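Local coordinates for endonuclease PI-MtuI (Mycobacterium tuberculosis, PDB 2IMZ), which probably excises itself from its RecA host protein by protein splicing, this crystallised form being the splicing domain of the intein, at residues A33-P44 with E152-V160. The protein carries 1 engineered substitution. Sequence-based numbering, arbitrary orientation.
Sequences AAAKDGTLHARP and EVEELHTLV. With ZN (zinc ion), chain C.
Arg43 and Glu155 meet side-on: NE and NH2 of the guanidinium both donate, through bent bonds, to the same carboxylate oxygen, with Arg43 NE 2.7 Å from Glu155 OE1 and the two flat groups only 23° from coplanar. Arg43 NH1 bonds Ala42 O of its own strand at 3.0 Å, and with the salt bridge this fixes the rotation of the group. CD1 of Leu156, the apolar side chain at the middle of the contact, sits over one face of the guanidinium, toward its rim. Leu156 has CG anti to its carbonyl carbon (chi1 -57°), and CD1 runs on anti to CA, between Ala33 CB, 3.8 Å away, and the Arg43 chain, while CD2 touches Ala35. Arg43 CB also presses on Val153 CG1 at 3.4 Å.

A hydrogen bond holds each end of the loop: Glu154 N gives a nearly straight one to the backbone Pro44 O (3.0 Å, 168°), and Ala34 N a more bent one to the Thr158 hydroxyl, OG1, at 2.8 Å. One water donates to both Ala34 O and Leu156 O.

On the far side, Glu152 OE1 and His157 ND1 supply two of four zinc ligands, NE2 of His167 of the second subunit being another, and Lys74 of that subunit pairs with Glu152 OE2. Val153 N bonds the aminosuccinimide at position 168, so the arrangement belongs to the C-terminal splice-junction region of the all-beta Hint fold.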
ATOM      1  N   ALA A  33       1.680  13.884  -1.646  1.00 10.70           N
ATOM      2  CA  ALA A  33       1.752  12.582  -2.296  1.00 11.96           C
ATOM      3  C   ALA A  33       2.606  12.654  -3.549  1.00 12.36           C
ATOM      4  O   ALA A  33       2.559  13.637  -4.287  1.00 13.71           O
ATOM      5  CB  ALA A  33       0.345  12.098  -2.649  1.00 12.13           C
ATOM      6  N   ALA A  34       3.390  11.607  -3.783  1.00 12.56           N
ATOM      7  CA  ALA A  34       4.254  11.543  -4.952  1.00 12.97           C
ATOM      8  C   ALA A  34       3.600  10.753  -6.076  1.00 13.80           C
ATOM      9  O   ALA A  34       3.054   9.673  -5.849  1.00 14.32           O
ATOM     10  CB  ALA A  34       5.589  10.900  -4.580  1.00 12.12           C
ATOM     11  N   ALA A  35       3.665  11.298  -7.289  1.00 14.57           N
ATOM     12  CA  ALA A  35       3.103  10.647  -8.468  1.00 15.92           C
ATOM     13  C   ALA A  35       4.184   9.771  -9.101  1.00 17.10           C
ATOM     14  O   ALA A  35       5.343   9.810  -8.687  1.00 16.65           O
ATOM     15  CB  ALA A  35       2.617  11.697  -9.465  1.00 16.73           C
ATOM     16  N   LYS A  36       3.807   8.988 -10.107  1.00 16.80           N
ATOM     17  CA  LYS A  36       4.752   8.092 -10.767  1.00 20.02           C
ATOM     18  C   LYS A  36       6.025   8.767 -11.270  1.00 20.78           C
ATOM     19  O   LYS A  36       7.114   8.190 -11.188  1.00 20.32           O
ATOM     20  CB  LYS A  36       4.071   7.378 -11.937  1.00 22.20           C
ATOM     21  CG  LYS A  36       5.014   6.490 -12.735  1.00 26.87           C
ATOM     22  CD  LYS A  36       4.319   5.842 -13.921  1.00 30.42           C
ATOM     23  CE  LYS A  36       3.777   6.881 -14.888  1.00 33.35           C
ATOM     24  NZ  LYS A  36       3.187   6.247 -16.100  1.00 35.55           N
ATOM     25  N   ASP A  37       5.890   9.982 -11.794  1.00 21.54           N
ATOM     26  CA  ASP A  37       7.041  10.709 -12.325  1.00 23.42           C
ATOM     27  C   ASP A  37       7.842  11.473 -11.275  1.00 23.08           C
ATOM     28  O   ASP A  37       8.795  12.177 -11.609  1.00 24.05           O
ATOM     29  CB  ASP A  37       6.598  11.672 -13.435  1.00 24.23           C
ATOM     30  CG  ASP A  37       5.539  12.659 -12.975  1.00 26.69           C
ATOM     31  OD1 ASP A  37       5.304  12.768 -11.752  1.00 25.16           O
ATOM     32  OD2 ASP A  37       4.943  13.333 -13.841  1.00 29.10           O
ATOM     33  N   GLY A  38       7.463  11.338 -10.009  1.00 21.76           N
ATOM     34  CA  GLY A  38       8.192  12.028  -8.960  1.00 21.23           C
ATOM     35  C   GLY A  38       7.642  13.395  -8.595  1.00 21.00           C
ATOM     36  O   GLY A  38       8.140  14.034  -7.665  1.00 22.14           O
ATOM     37  N   THR A  39       6.629  13.862  -9.318  1.00 18.97           N
ATOM     38  CA  THR A  39       6.043  15.157  -9.000  1.00 18.59           C
ATOM     39  C   THR A  39       5.183  14.994  -7.752  1.00 18.55           C
ATOM     40  O   THR A  39       4.683  13.903  -7.474  1.00 16.29           O
ATOM     41  CB  THR A  39       5.184  15.708 -10.164  1.00 20.63           C
ATOM     42  OG1 THR A  39       4.204  14.740 -10.553  1.00 20.06           O
ATOM     43  CG2 THR A  39       6.067  16.039 -11.363  1.00 21.29           C
ATOM     44  N   LEU A  40       5.021  16.074  -6.998  1.00 17.17           N
ATOM     45  CA  LEU A  40       4.238  16.026  -5.767  1.00 17.08           C
ATOM     46  C   LEU A  40       2.902  16.745  -5.883  1.00 17.21           C
ATOM     47  O   LEU A  40       2.793  17.788  -6.530  1.00 15.72           O
ATOM     48  CB  LEU A  40       5.063  16.615  -4.625  1.00 18.46           C
ATOM     49  CG  LEU A  40       6.391  15.867  -4.499  1.00 20.67           C
ATOM     50  CD1 LEU A  40       7.337  16.614  -3.602  1.00 21.26           C
ATOM     51  CD2 LEU A  40       6.123  14.458  -3.978  1.00 20.97           C
ATOM     52  N   HIS A  41       1.886  16.175  -5.244  1.00 15.11           N
ATOM     53  CA  HIS A  41       0.536  16.728  -5.290  1.00 15.29           C
ATOM     54  C   HIS A  41      -0.184  16.599  -3.962  1.00 15.00           C
ATOM     55  O   HIS A  41       0.093  15.692  -3.179  1.00 14.17           O
ATOM     56  CB  HIS A  41      -0.296  15.996  -6.345  1.00 16.78           C
ATOM     57  CG  HIS A  41       0.351  15.928  -7.691  1.00 17.62           C
ATOM     58  ND1 HIS A  41       1.436  15.120  -7.957  1.00 20.34           N
ATOM     59  CD2 HIS A  41       0.074  16.579  -8.845  1.00 17.45           C
ATOM     60  CE1 HIS A  41       1.798  15.276  -9.218  1.00 17.02           C
ATOM     61  NE2 HIS A  41       0.989  16.157  -9.778  1.00 20.68           N
ATOM     62  N   ALA A  42      -1.123  17.504  -3.715  1.00 13.12           N
ATOM     63  CA  ALA A  42      -1.904  17.439  -2.491  1.00 13.73           C
ATOM     64  C   ALA A  42      -3.032  16.445  -2.747  1.00 13.81           C
ATOM     65  O   ALA A  42      -3.796  16.592  -3.699  1.00 15.10           O
ATOM     66  CB  ALA A  42      -2.479  18.810  -2.153  1.00 13.77           C
ATOM     67  N   ARG A  43      -3.129  15.425  -1.906  1.00 14.30           N
ATOM     68  CA  ARG A  43      -4.175  14.424  -2.058  1.00 15.78           C
ATOM     69  C   ARG A  43      -4.802  14.153  -0.697  1.00 14.87           C
ATOM     70  O   ARG A  43      -4.117  14.140   0.326  1.00 14.90           O
ATOM     71  CB  ARG A  43      -3.598  13.137  -2.665  1.00 15.36           C
ATOM     72  CG  ARG A  43      -3.279  13.238  -4.162  1.00 16.09           C
ATOM     73  CD  ARG A  43      -4.560  13.382  -4.991  1.00 17.41           C
ATOM     74  NE  ARG A  43      -4.317  13.408  -6.433  1.00 18.04           N
ATOM     75  CZ  ARG A  43      -3.936  14.483  -7.120  1.00 19.15           C
ATOM     76  NH1 ARG A  43      -3.747  15.642  -6.505  1.00 18.41           N
ATOM     77  NH2 ARG A  43      -3.756  14.401  -8.433  1.00 19.09           N
ATOM     78  N   PRO A  44      -6.124  13.941  -0.666  1.00 14.76           N
ATOM     79  CA  PRO A  44      -6.847  13.678   0.578  1.00 14.65           C
ATOM     80  C   PRO A  44      -6.789  12.246   1.098  1.00 14.58           C
ATOM     81  O   PRO A  44      -6.712  11.289   0.324  1.00 13.24           O
ATOM     82  CB  PRO A  44      -8.271  14.094   0.228  1.00 17.01           C
ATOM     83  CG  PRO A  44      -8.388  13.640  -1.186  1.00 17.38           C
ATOM     84  CD  PRO A  44      -7.067  14.091  -1.793  1.00 16.68           C
ATOM     85  N   GLU A 152      -4.948   5.743   3.832  1.00 13.95           N
ATOM     86  CA  GLU A 152      -5.107   5.572   2.394  1.00 12.80           C
ATOM     87  C   GLU A 152      -5.245   6.963   1.810  1.00 12.99           C
ATOM     88  O   GLU A 152      -6.071   7.759   2.265  1.00 12.46           O
ATOM     89  CB  GLU A 152      -6.347   4.750   2.035  1.00 14.75           C
ATOM     90  CG  GLU A 152      -6.117   3.250   2.009  1.00 17.78           C
ATOM     91  CD  GLU A 152      -4.956   2.839   1.110  1.00 14.17           C
ATOM     92  OE1 GLU A 152      -4.967   3.140  -0.110  1.00 18.23           O
ATOM     93  OE2 GLU A 152      -4.023   2.206   1.632  1.00 19.38           O
ATOM     94  N   VAL A 153      -4.418   7.242   0.811  1.00 13.01           N
ATOM     95  CA  VAL A 153      -4.388   8.528   0.127  1.00 13.76           C
ATOM     96  C   VAL A 153      -4.967   8.349  -1.267  1.00 14.10           C
ATOM     97  O   VAL A 153      -4.487   7.534  -2.054  1.00 13.87           O
ATOM     98  CB  VAL A 153      -2.938   9.056   0.019  1.00 12.83           C
ATOM     99  CG1 VAL A 153      -2.906  10.374  -0.745  1.00 13.13           C
ATOM    100  CG2 VAL A 153      -2.355   9.243   1.415  1.00 14.59           C
ATOM    101  N   GLU A 154      -6.003   9.119  -1.567  1.00 15.05           N
ATOM    102  CA  GLU A 154      -6.655   9.032  -2.863  1.00 16.82           C
ATOM    103  C   GLU A 154      -5.706   9.089  -4.058  1.00 16.80           C
ATOM    104  O   GLU A 154      -4.764   9.887  -4.091  1.00 14.68           O
ATOM    105  CB  GLU A 154      -7.692  10.145  -2.993  1.00 20.81           C
ATOM    106  CG  GLU A 154      -8.306  10.252  -4.374  1.00 26.20           C
ATOM    107  CD  GLU A 154      -9.171  11.482  -4.519  1.00 29.65           C
ATOM    108  OE1 GLU A 154     -10.254  11.519  -3.904  1.00 31.08           O
ATOM    109  OE2 GLU A 154      -8.759  12.416  -5.238  1.00 35.10           O
ATOM    110  N   GLU A 155      -5.975   8.213  -5.024  1.00 14.75           N
ATOM    111  CA  GLU A 155      -5.243   8.113  -6.285  1.00 14.93           C
ATOM    112  C   GLU A 155      -3.763   7.724  -6.303  1.00 15.91           C
ATOM    113  O   GLU A 155      -3.390   6.727  -6.926  1.00 15.31           O
ATOM    114  CB  GLU A 155      -5.420   9.418  -7.083  1.00 17.59           C
ATOM    115  CG  GLU A 155      -4.714   9.414  -8.446  1.00 17.68           C
ATOM    116  CD  GLU A 155      -4.833  10.735  -9.195  1.00 23.27           C
ATOM    117  OE1 GLU A 155      -4.695  11.804  -8.566  1.00 23.29           O
ATOM    118  OE2 GLU A 155      -5.048  10.705 -10.427  1.00 25.66           O
ATOM    119  N   LEU A 156      -2.920   8.497  -5.625  1.00 13.52           N
ATOM    120  CA  LEU A 156      -1.484   8.249  -5.661  1.00 13.90           C
ATOM    121  C   LEU A 156      -0.903   7.195  -4.723  1.00 13.66           C
ATOM    122  O   LEU A 156       0.202   6.714  -4.956  1.00 12.50           O
ATOM    123  CB  LEU A 156      -0.745   9.577  -5.499  1.00 13.09           C
ATOM    124  CG  LEU A 156      -1.160  10.585  -6.582  1.00 15.96           C
ATOM    125  CD1 LEU A 156      -0.416  11.901  -6.395  1.00 13.87           C
ATOM    126  CD2 LEU A 156      -0.862  10.000  -7.958  1.00 14.67           C
ATOM    127  N   HIS A 157      -1.632   6.846  -3.670  1.00 13.19           N
ATOM    128  CA  HIS A 157      -1.179   5.806  -2.753  1.00 12.86           C
ATOM    129  C   HIS A 157       0.168   6.021  -2.078  1.00 12.99           C
ATOM    130  O   HIS A 157       0.864   5.058  -1.752  1.00 12.11           O
ATOM    131  CB  HIS A 157      -1.170   4.459  -3.483  1.00 15.32           C
ATOM    132  CG  HIS A 157      -2.538   3.945  -3.803  1.00 14.93           C
ATOM    133  ND1 HIS A 157      -3.329   3.313  -2.869  1.00 15.12           N
ATOM    134  CD2 HIS A 157      -3.279   4.021  -4.936  1.00 17.74           C
ATOM    135  CE1 HIS A 157      -4.500   3.023  -3.411  1.00 14.92           C
ATOM    136  NE2 HIS A 157      -4.495   3.444  -4.664  1.00 16.33           N
ATOM    137  N   THR A 158       0.539   7.279  -1.873  1.00 10.73           N
ATOM    138  CA  THR A 158       1.792   7.604  -1.198  1.00 11.79           C
ATOM    139  C   THR A 158       1.552   8.832  -0.323  1.00 10.33           C
ATOM    140  O   THR A 158       0.544   9.522  -0.472  1.00  9.80           O
ATOM    141  CB  THR A 158       2.937   7.922  -2.198  1.00 11.46           C
ATOM    142  OG1 THR A 158       2.599   9.082  -2.970  1.00 13.19           O
ATOM    143  CG2 THR A 158       3.179   6.746  -3.137  1.00 12.22           C
ATOM    144  N   LEU A 159       2.466   9.092   0.602  1.00 11.11           N
ATOM    145  CA  LEU A 159       2.341  10.255   1.476  1.00 12.25           C
ATOM    146  C   LEU A 159       3.658  10.536   2.170  1.00 10.59           C
ATOM    147  O   LEU A 159       4.519   9.663   2.274  1.00 10.70           O
ATOM    148  CB  LEU A 159       1.265  10.043   2.547  1.00 12.99           C
ATOM    149  CG  LEU A 159       1.627   9.082   3.684  1.00 12.94           C
ATOM    150  CD1 LEU A 159       0.817   9.410   4.932  1.00 15.93           C
ATOM    151  CD2 LEU A 159       1.384   7.660   3.223  1.00 16.36           C
ATOM    152  N   VAL A 160       3.808  11.765   2.642  1.00 10.68           N
ATOM    153  CA  VAL A 160       5.011  12.151   3.347  1.00 11.01           C
ATOM    154  C   VAL A 160       4.749  12.002   4.839  1.00 11.51           C
ATOM    155  O   VAL A 160       3.774  12.535   5.368  1.00 10.88           O
ATOM    156  CB  VAL A 160       5.403  13.609   3.019  1.00 11.00           C
ATOM    157  CG1 VAL A 160       6.478  14.096   3.985  1.00 10.52           C
ATOM    158  CG2 VAL A 160       5.913  13.687   1.586  1.00 12.40           C
TER
HETATM  159 ZN    ZN C 501      -3.041   2.661  -1.040  1.00 15.40          ZN
HETATM  160  O   HOH W   1       2.036   7.376  -6.889  1.00 17.66           O